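Local structure of chain length determinant protein (Shigella flexneri, 4E2H) at residues G52-A57 against Q105-V110. The protein probably regulates the length of O-antigen polysaccharide chains of lipopolysaccharide through its domain in the periplasm, next to the inner membrane. Residues are numbered along the deposited sequence; the frame is centred on the assembly and turned at random.
Sequences GRFSSA and QYIQQV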
loop_
_atom_site.group_PDB
_atom_site.type_symbol
_atom_site.label_atom_id
_atom_site.label_comp_id
_atom_site.label_asym_id
_atom_site.label_seq_id
_atom_site.Cartn_x
_atom_site.Cartn_y
_atom_site.Cartn_z
ATOM N N GLY C 52 -14.343 -13.516 2.952
ATOM C CA GLY C 52 -13.578 -14.748 3.048
ATOM C C GLY C 52 -13.274 -15.024 4.504
ATOM O O GLY C 52 -13.229 -16.173 4.953
ATOM N N ARG C 53 -13.064 -13.943 5.244
ATOM C CA ARG C 53 -12.768 -14.039 6.654
ATOM C C ARG C 53 -13.954 -14.647 7.385
ATOM O O ARG C 53 -13.785 -15.535 8.216
ATOM C CB ARG C 53 -12.468 -12.644 7.190
ATOM C CG ARG C 53 -11.878 -12.627 8.572
ATOM C CD ARG C 53 -10.884 -11.483 8.760
ATOM N NE ARG C 53 -10.048 -11.784 9.915
ATOM C CZ ARG C 53 -8.737 -11.963 9.867
ATOM N NH1 ARG C 53 -8.088 -11.823 8.717
ATOM N NH2 ARG C 53 -8.079 -12.260 10.978
ATOM N N PHE C 54 -15.151 -14.156 7.063
ATOM C CA PHE C 54 -16.399 -14.616 7.672
ATOM C C PHE C 54 -16.702 -16.075 7.379
ATOM O O PHE C 54 -16.971 -16.864 8.292
ATOM C CB PHE C 54 -17.565 -13.766 7.165
ATOM C CG PHE C 54 -18.899 -14.124 7.787
ATOM C CD1 PHE C 54 -19.538 -15.317 7.466
ATOM C CD2 PHE C 54 -19.524 -13.255 8.676
ATOM C CE1 PHE C 54 -20.760 -15.645 8.031
ATOM C CE2 PHE C 54 -20.754 -13.574 9.245
ATOM C CZ PHE C 54 -21.369 -14.769 8.924
ATOM N N SER C 55 -16.694 -16.432 6.101
ATOM C CA SER C 55 -16.938 -17.817 5.720
ATOM C C SER C 55 -15.940 -18.754 6.401
ATOM O O SER C 55 -16.227 -19.922 6.632
ATOM C CB SER C 55 -16.814 -17.985 4.216
ATOM O OG SER C 55 -15.455 -18.004 3.833
ATOM N N SER C 56 -14.754 -18.264 6.722
ATOM C CA SER C 56 -13.789 -19.175 7.313
ATOM C C SER C 56 -14.198 -19.448 8.759
ATOM O O SER C 56 -14.288 -20.593 9.172
ATOM C CB SER C 56 -12.343 -18.665 7.179
ATOM O OG SER C 56 -11.981 -17.785 8.237
ATOM N N ALA C 57 -14.479 -18.401 9.523
ATOM C CA ALA C 57 -14.916 -18.605 10.894
ATOM C C ALA C 57 -16.214 -19.414 10.868
ATOM O O ALA C 57 -16.560 -20.105 11.833
ATOM C CB ALA C 57 -15.118 -17.274 11.597
ATOM N N GLN C 105 -28.620 -16.510 14.713
ATOM C CA GLN C 105 -27.764 -16.220 15.854
ATOM C C GLN C 105 -26.330 -16.707 15.594
ATOM O O GLN C 105 -25.367 -16.031 15.946
ATOM C CB GLN C 105 -28.347 -16.806 17.137
ATOM C CG GLN C 105 -27.568 -17.970 17.714
ATOM C CD GLN C 105 -28.020 -18.303 19.128
ATOM O OE1 GLN C 105 -28.653 -17.478 19.802
ATOM N NE2 GLN C 105 -27.694 -19.515 19.586
ATOM N N TYR C 106 -26.205 -17.861 14.946
ATOM C CA TYR C 106 -24.912 -18.442 14.622
ATOM C C TYR C 106 -24.124 -17.607 13.619
ATOM O O TYR C 106 -22.886 -17.673 13.540
ATOM C CB TYR C 106 -25.097 -19.870 14.122
ATOM C CG TYR C 106 -25.340 -20.844 15.254
ATOM C CD1 TYR C 106 -25.273 -20.418 16.574
ATOM C CD2 TYR C 106 -25.625 -22.186 15.009
ATOM C CE1 TYR C 106 -25.489 -21.292 17.620
ATOM C CE2 TYR C 106 -25.832 -23.076 16.054
ATOM C CZ TYR C 106 -25.765 -22.622 17.361
ATOM O OH TYR C 106 -25.970 -23.485 18.422
ATOM N N ILE C 107 -24.860 -16.818 12.856
ATOM C CA ILE C 107 -24.276 -15.833 11.960
ATOM C C ILE C 107 -23.865 -14.595 12.730
ATOM O O ILE C 107 -22.820 -14.017 12.463
ATOM C CB ILE C 107 -25.292 -15.416 10.899
ATOM C CG1 ILE C 107 -25.328 -16.475 9.786
ATOM C CG2 ILE C 107 -24.991 -14.007 10.379
ATOM C CD1 ILE C 107 -26.475 -16.306 8.815
ATOM N N GLN C 108 -24.703 -14.181 13.677
ATOM C CA GLN C 108 -24.363 -13.064 14.543
ATOM C C GLN C 108 -23.265 -13.484 15.523
ATOM O O GLN C 108 -22.602 -12.641 16.120
ATOM C CB GLN C 108 -25.599 -12.561 15.288
ATOM C CG GLN C 108 -25.381 -11.299 16.115
ATOM C CD GLN C 108 -24.922 -10.106 15.279
ATOM O OE1 GLN C 108 -25.428 -9.871 14.168
ATOM N NE2 GLN C 108 -23.956 -9.339 15.814
ATOM N N GLN C 109 -23.061 -14.791 15.669
ATOM C CA GLN C 109 -22.059 -15.289 16.592
ATOM C C GLN C 109 -20.704 -15.256 15.902
ATOM O O GLN C 109 -19.662 -15.009 16.527
ATOM C CB GLN C 109 -22.397 -16.709 17.044
ATOM C CG GLN C 109 -21.260 -17.427 17.769
ATOM C CD GLN C 109 -21.616 -18.863 18.116
ATOM O OE1 GLN C 109 -22.508 -19.109 18.930
ATOM N NE2 GLN C 109 -20.941 -19.819 17.482
ATOM N N VAL C 110 -20.725 -15.509 14.601
ATOM C CA VAL C 110 -19.511 -15.420 13.819
ATOM C C VAL C 110 -19.231 -13.962 13.477
ATOM O O VAL C 110 -18.078 -13.531 13.506
ATOM C CB VAL C 110 -19.590 -16.286 12.554
ATOM C CG1 VAL C 110 -18.397 -16.025 11.653
ATOM C CG2 VAL C 110 -19.656 -17.762 12.929
#
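Phe-54 and Ala-57 receive Val-110 between them where two helices of the alpha/beta base domain of this Wzz protein cross. Segment 52-57 belongs to helix 43-65. Segment 105-110 lies near the start of helix 97-164, the long helix that runs on out of the base. The segment axes approach to 10.3 Å, with 118° between their N-to-C directions. No hydrogen bond joins the two segments; the contact is buried and made mostly by apolar side chains.

The main interaction is a CH-pi contact. Val-110 CG1 sits 4.0 Å from the centroid of the Phe-54 ring, 5° off the ring normal, so the methyl lies over the centre of one face. With chi1 at -177°, the Phe-54 side chain extends opposite its backbone N, and the ring reaches across to helix 97-164. The ring also meets that of Tyr-232.

Apolar contacts extend the patch. The far end of the ring reaches Ile-107, with Phe-54 CZ 4.0 Å from Ile-107 CG2, and the two side chains cross at about a right angle. Phe-54 CE2 also lies 3.8 Å from Ile-107 O, an oblique approach. Ile-107 also packs on Val-89 of strand 87-92, so helix 97-164 touches the sheet here.

Within segment 52-57, two serines bond back to the backbone. Ser-55 OG donates to Gly-52 O at 3.1 Å, from above the carbonyl plane. Arg-53 O takes both Ser-56 OG and Ala-57 N, from the same face of its plane.

The backbones come nearest at Ala-57 and Val-110, with 6.3 Å between their CA atoms. There Ala-57 CB meets Val-110 CG1 at 3.5 Å.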